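Glutamate racemase (PDB 3OUT) belongs to the Asp/Glu/hydantoin racemase family, with two parallel-sheet alpha/beta parts and D-glutamic acid bound in a pocket. Local coordinates at residues Q60-Q68 / L260-Y268. Residues are numbered along the deposited sequence; the frame is centred on the assembly and turned at random.
Sequences QTAKFLIDQ and LEIVSLDSY
Tyr268, the C-terminal residue, lies along helix 51-67 and touches Gln60, Lys63, Phe64 and Asp67. The contact joins the chain's end, just beyond strand 259-262, the outermost of its sheet within this chain, to a helix packed against that six-stranded parallel sheet of an alpha/beta domain. A type I turn, Leu265 to Tyr268, brings the tyrosine back to the helix. Tyr268 CB sits 3.8 Å from Gln60 O. With CG anti to the carbonyl carbon (chi1 -72°), the ring runs on along the helix. CD1 meets Lys63 CB at the ring edge. Tyr268 CE1 comes 3.6 Å from Phe64 CA. Phe64 CB stands over one ring face in a CH-pi contact, 4.3 Å from the Tyr268 centroid. The Phe64 ring edge is turned to the Tyr268 face, offset, with planes at 60°; Tyr268 CE2 is 3.9 Å from Phe64 CD2. At the tip, OH donates to Asp67 OD2 on its anti side.

Leu265 CD2 packs on Phe64 CB, and its CD1 reaches Thr61 OG1. Phe38 of strand 35-39 also packs on Phe64. Gln68 NE2 lies over one Phe64 face while bonding Phe64 O, and Gln68 OE1 bonds Arg51 of a second subunit.

Two polar contacts hold the terminal carboxylate. Gln60 NE2 donates to Tyr268 O from above the carboxylate plane (167° at the hydrogen), while Gln60 OE1 bonds Arg43. One water donates to Tyr268 OXT and accepts from Lys63 NZ at 2.8 Å.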
ATOM      1  N   GLN B  60       7.968   5.725   2.303  1.00  7.48           N
ATOM      2  CA  GLN B  60       7.657   5.571   0.906  1.00  7.64           C
ATOM      3  C   GLN B  60       7.641   6.923   0.182  1.00  8.20           C
ATOM      4  O   GLN B  60       8.258   7.064  -0.876  1.00  7.53           O
ATOM      5  CB  GLN B  60       6.293   4.884   0.739  1.00  8.04           C
ATOM      6  CG  GLN B  60       6.220   3.448   1.306  1.00  7.38           C
ATOM      7  CD  GLN B  60       4.895   2.856   0.984  1.00  9.27           C
ATOM      8  OE1 GLN B  60       3.898   3.242   1.560  1.00 10.12           O
ATOM      9  NE2 GLN B  60       4.858   1.928   0.010  1.00 14.50           N
ATOM     10  N   THR B  61       6.954   7.919   0.758  1.00  7.23           N
ATOM     11  CA  THR B  61       6.865   9.262   0.154  1.00  6.40           C
ATOM     12  C   THR B  61       8.269   9.867   0.079  1.00  6.53           C
ATOM     13  O   THR B  61       8.617  10.479  -0.902  1.00  7.73           O
ATOM     14  CB  THR B  61       5.929  10.175   0.922  1.00  6.47           C
ATOM     15  OG1 THR B  61       4.612   9.608   0.848  1.00  8.42           O
ATOM     16  CG2 THR B  61       5.907  11.595   0.322  1.00  8.22           C
ATOM     17  N   ALA B  62       9.062   9.703   1.111  1.00  6.55           N
ATOM     18  CA  ALA B  62      10.432  10.221   1.111  1.00  7.17           C
ATOM     19  C   ALA B  62      11.231   9.675  -0.037  1.00  7.12           C
ATOM     20  O   ALA B  62      11.898  10.437  -0.766  1.00  7.75           O
ATOM     21  CB  ALA B  62      11.156   9.948   2.459  1.00  7.86           C
ATOM     22  N   LYS B  63      11.143   8.357  -0.254  1.00  8.05           N
ATOM     23  CA  LYS B  63      11.878   7.742  -1.346  1.00  7.77           C
ATOM     24  C   LYS B  63      11.381   8.272  -2.690  1.00  8.62           C
ATOM     25  O   LYS B  63      12.176   8.505  -3.604  1.00  7.79           O
ATOM     26  CB  LYS B  63      11.815   6.213  -1.264  1.00  8.58           C
ATOM     27  CG  LYS B  63      12.526   5.716  -0.022  1.00  9.86           C
ATOM     28  CD  LYS B  63      12.270   4.231   0.258  1.00 13.09           C
ATOM     29  CE  LYS B  63      12.829   3.833   1.617  1.00 15.82           C
ATOM     30  NZ  LYS B  63      12.611   2.333   1.919  1.00 16.12           N
ATOM     31  N   PHE B  64      10.064   8.426  -2.851  1.00  7.90           N
ATOM     32  CA  PHE B  64       9.531   8.965  -4.083  1.00  8.46           C
ATOM     33  C   PHE B  64      10.110  10.350  -4.340  1.00  8.99           C
ATOM     34  O   PHE B  64      10.530  10.656  -5.452  1.00  8.33           O
ATOM     35  CB  PHE B  64       7.987   9.026  -4.022  1.00  9.20           C
ATOM     36  CG  PHE B  64       7.358   9.577  -5.260  1.00  9.05           C
ATOM     37  CD1 PHE B  64       7.294  10.933  -5.481  1.00  8.63           C
ATOM     38  CD2 PHE B  64       6.858   8.722  -6.227  1.00 10.49           C
ATOM     39  CE1 PHE B  64       6.726  11.432  -6.621  1.00 11.14           C
ATOM     40  CE2 PHE B  64       6.290   9.225  -7.388  1.00 11.67           C
ATOM     41  CZ  PHE B  64       6.214  10.593  -7.569  1.00 10.00           C
ATOM     42  N   LEU B  65      10.145  11.208  -3.330  1.00  7.88           N
ATOM     43  CA  LEU B  65      10.618  12.578  -3.571  1.00  7.86           C
ATOM     44  C   LEU B  65      12.102  12.627  -3.895  1.00  7.76           C
ATOM     45  O   LEU B  65      12.522  13.418  -4.739  1.00  7.85           O
ATOM     46  CB  LEU B  65      10.313  13.464  -2.361  1.00  8.23           C
ATOM     47  CG  LEU B  65       8.853  13.866  -2.203  1.00  7.35           C
ATOM     48  CD1 LEU B  65       8.587  14.561  -0.882  1.00 11.25           C
ATOM     49  CD2 LEU B  65       8.338  14.729  -3.393  1.00 10.50           C
ATOM     50  N   ILE B  66      12.888  11.798  -3.209  1.00  8.31           N
ATOM     51  CA  ILE B  66      14.340  11.747  -3.433  1.00 10.10           C
ATOM     52  C   ILE B  66      14.651  11.247  -4.844  1.00 10.50           C
ATOM     53  O   ILE B  66      15.563  11.749  -5.496  1.00 10.23           O
ATOM     54  CB  ILE B  66      15.066  10.968  -2.328  1.00 11.69           C
ATOM     55  CG1 ILE B  66      14.961  11.722  -0.997  1.00 12.21           C
ATOM     56  CG2 ILE B  66      16.544  10.657  -2.734  1.00 12.69           C
ATOM     57  CD1 ILE B  66      15.591  13.157  -0.876  1.00 14.25           C
ATOM     58  N   ASP B  67      13.840  10.340  -5.371  1.00 10.45           N
ATOM     59  CA  ASP B  67      13.962   9.890  -6.758  1.00 10.13           C
ATOM     60  C   ASP B  67      13.669  10.979  -7.773  1.00  9.92           C
ATOM     61  O   ASP B  67      14.127  10.889  -8.938  1.00 11.24           O
ATOM     62  CB  ASP B  67      13.007   8.721  -7.040  1.00 12.11           C
ATOM     63  CG  ASP B  67      13.607   7.381  -6.761  1.00 15.07           C
ATOM     64  OD1 ASP B  67      14.687   7.298  -6.160  1.00 18.98           O
ATOM     65  OD2 ASP B  67      12.907   6.406  -7.148  1.00 21.28           O
ATOM     66  N   GLN B  68      12.937  12.021  -7.363  1.00  9.12           N
ATOM     67  CA  GLN B  68      12.694  13.191  -8.242  1.00  9.40           C
ATOM     68  C   GLN B  68      13.788  14.243  -8.143  1.00  9.64           C
ATOM     69  O   GLN B  68      13.727  15.298  -8.832  1.00 11.56           O
ATOM     70  CB  GLN B  68      11.366  13.887  -7.926  1.00  9.80           C
ATOM     71  CG  GLN B  68      10.168  13.013  -7.742  1.00 11.64           C
ATOM     72  CD  GLN B  68       9.938  12.014  -8.820  1.00 18.87           C
ATOM     73  OE1 GLN B  68       9.701  12.399  -9.977  1.00 17.21           O
ATOM     74  NE2 GLN B  68       9.955  10.693  -8.447  1.00 19.78           N
ATOM     75  N   LEU B 260      -1.822  17.995 -12.330  1.00  8.76           N
ATOM     76  CA  LEU B 260      -2.207  16.994 -11.320  1.00  8.41           C
ATOM     77  C   LEU B 260      -2.024  15.604 -11.912  1.00  8.57           C
ATOM     78  O   LEU B 260      -2.463  15.354 -13.035  1.00  8.46           O
ATOM     79  CB  LEU B 260      -3.674  17.209 -10.960  1.00  8.71           C
ATOM     80  CG  LEU B 260      -4.352  16.352  -9.938  1.00 10.17           C
ATOM     81  CD1 LEU B 260      -3.623  16.470  -8.598  1.00 11.62           C
ATOM     82  CD2 LEU B 260      -5.819  16.737  -9.823  1.00 10.11           C
ATOM     83  N   GLU B 261      -1.355  14.703 -11.187  1.00  8.40           N
ATOM     84  CA  GLU B 261      -1.125  13.360 -11.728  1.00  7.53           C
ATOM     85  C   GLU B 261      -1.281  12.294 -10.617  1.00  7.68           C
ATOM     86  O   GLU B 261      -0.811  12.477  -9.498  1.00  7.07           O
ATOM     87  CB  GLU B 261       0.234  13.227 -12.418  1.00  8.84           C
ATOM     88  CG  GLU B 261       0.518  11.768 -12.839  1.00  9.82           C
ATOM     89  CD  GLU B 261       1.664  11.620 -13.782  1.00 15.03           C
ATOM     90  OE1 GLU B 261       1.724  12.434 -14.730  1.00 21.43           O
ATOM     91  OE2 GLU B 261       2.431  10.621 -13.671  1.00 10.49           O
ATOM     92  N   ILE B 262      -2.012  11.218 -10.940  1.00  6.59           N
ATOM     93  CA  ILE B 262      -2.135  10.055 -10.085  1.00  7.18           C
ATOM     94  C   ILE B 262      -0.874   9.190 -10.170  1.00  7.80           C
ATOM     95  O   ILE B 262      -0.449   8.784 -11.256  1.00  7.38           O
ATOM     96  CB  ILE B 262      -3.472   9.280 -10.395  1.00  6.72           C
ATOM     97  CG1 ILE B 262      -3.689   8.113  -9.439  1.00  9.94           C
ATOM     98  CG2 ILE B 262      -3.543   8.769 -11.829  1.00  7.06           C
ATOM     99  CD1 ILE B 262      -4.253   8.505  -8.159  1.00 14.80           C
ATOM    100  N   VAL B 263      -0.280   8.940  -9.014  1.00  7.72           N
ATOM    101  CA  VAL B 263       0.908   8.118  -8.881  1.00  7.61           C
ATOM    102  C   VAL B 263       0.671   7.011  -7.859  1.00  8.54           C
ATOM    103  O   VAL B 263      -0.348   6.968  -7.149  1.00  8.80           O
ATOM    104  CB  VAL B 263       2.132   8.990  -8.463  1.00  8.11           C
ATOM    105  CG1 VAL B 263       2.366  10.157  -9.491  1.00  8.83           C
ATOM    106  CG2 VAL B 263       1.972   9.485  -7.049  1.00  9.14           C
ATOM    107  N   SER B 264       1.617   6.071  -7.838  1.00  9.54           N
ATOM    108  CA  SER B 264       1.602   4.949  -6.932  1.00 10.27           C
ATOM    109  C   SER B 264       2.882   4.847  -6.146  1.00 10.26           C
ATOM    110  O   SER B 264       3.994   5.105  -6.671  1.00  9.68           O
ATOM    111  CB  SER B 264       1.420   3.666  -7.743  1.00 11.53           C
ATOM    112  OG  SER B 264       1.343   2.548  -6.881  1.00 11.05           O
ATOM    113  N   LEU B 265       2.720   4.468  -4.880  1.00  8.46           N
ATOM    114  CA  LEU B 265       3.837   4.145  -3.989  1.00  8.69           C
ATOM    115  C   LEU B 265       4.103   2.634  -3.930  1.00 10.78           C
ATOM    116  O   LEU B 265       4.906   2.203  -3.103  1.00 11.24           O
ATOM    117  CB  LEU B 265       3.623   4.743  -2.607  1.00  8.58           C
ATOM    118  CG  LEU B 265       3.671   6.280  -2.569  1.00  7.57           C
ATOM    119  CD1 LEU B 265       3.223   6.811  -1.173  1.00  7.36           C
ATOM    120  CD2 LEU B 265       5.041   6.819  -2.965  1.00  7.35           C
ATOM    121  N   ASP B 266       3.476   1.847  -4.807  1.00 11.42           N
ATOM    122  CA  ASP B 266       3.633   0.379  -4.759  1.00 13.05           C
ATOM    123  C   ASP B 266       5.111  -0.082  -4.798  1.00 14.61           C
ATOM    124  O   ASP B 266       5.456  -1.096  -4.183  1.00 16.99           O
ATOM    125  CB  ASP B 266       2.883  -0.297  -5.912  1.00 13.79           C
ATOM    126  CG  ASP B 266       1.376  -0.260  -5.767  1.00 14.95           C
ATOM    127  OD1 ASP B 266       0.831   0.015  -4.669  1.00 16.93           O
ATOM    128  OD2 ASP B 266       0.715  -0.577  -6.815  1.00 16.82           O
ATOM    129  N   SER B 267       5.947   0.623  -5.544  1.00 13.74           N
ATOM    130  CA  SER B 267       7.367   0.245  -5.692  1.00 16.27           C
ATOM    131  C   SER B 267       8.291   0.863  -4.685  1.00 16.47           C
ATOM    132  O   SER B 267       9.498   0.702  -4.819  1.00 17.79           O
ATOM    133  CB  SER B 267       7.894   0.583  -7.095  1.00 17.06           C
ATOM    134  OG  SER B 267       7.118  -0.087  -8.065  1.00 21.36           O
ATOM    135  N   TYR B 268       7.757   1.537  -3.670  1.00 15.32           N
ATOM    136  CA  TYR B 268       8.557   2.334  -2.753  1.00 16.21           C
ATOM    137  C   TYR B 268       8.507   1.798  -1.340  1.00 17.69           C
ATOM    138  O   TYR B 268       7.685   0.933  -0.968  1.00 17.17           O
ATOM    139  CB  TYR B 268       8.135   3.824  -2.813  1.00 15.99           C
ATOM    140  CG  TYR B 268       8.560   4.489  -4.078  1.00 15.27           C
ATOM    141  CD1 TYR B 268       9.820   5.063  -4.165  1.00 16.32           C
ATOM    142  CD2 TYR B 268       7.755   4.503  -5.216  1.00 15.82           C
ATOM    143  CE1 TYR B 268      10.249   5.657  -5.291  1.00 15.01           C
ATOM    144  CE2 TYR B 268       8.206   5.114  -6.397  1.00 18.29           C
ATOM    145  CZ  TYR B 268       9.448   5.687  -6.417  1.00 17.02           C
ATOM    146  OH  TYR B 268       9.943   6.284  -7.550  1.00 21.36           O
ATOM    147  OXT TYR B 268       9.350   2.216  -0.527  1.00 20.12           O
TER
HETATM  148  O   HOH W   1       9.815   2.336   1.954  1.00 16.01           O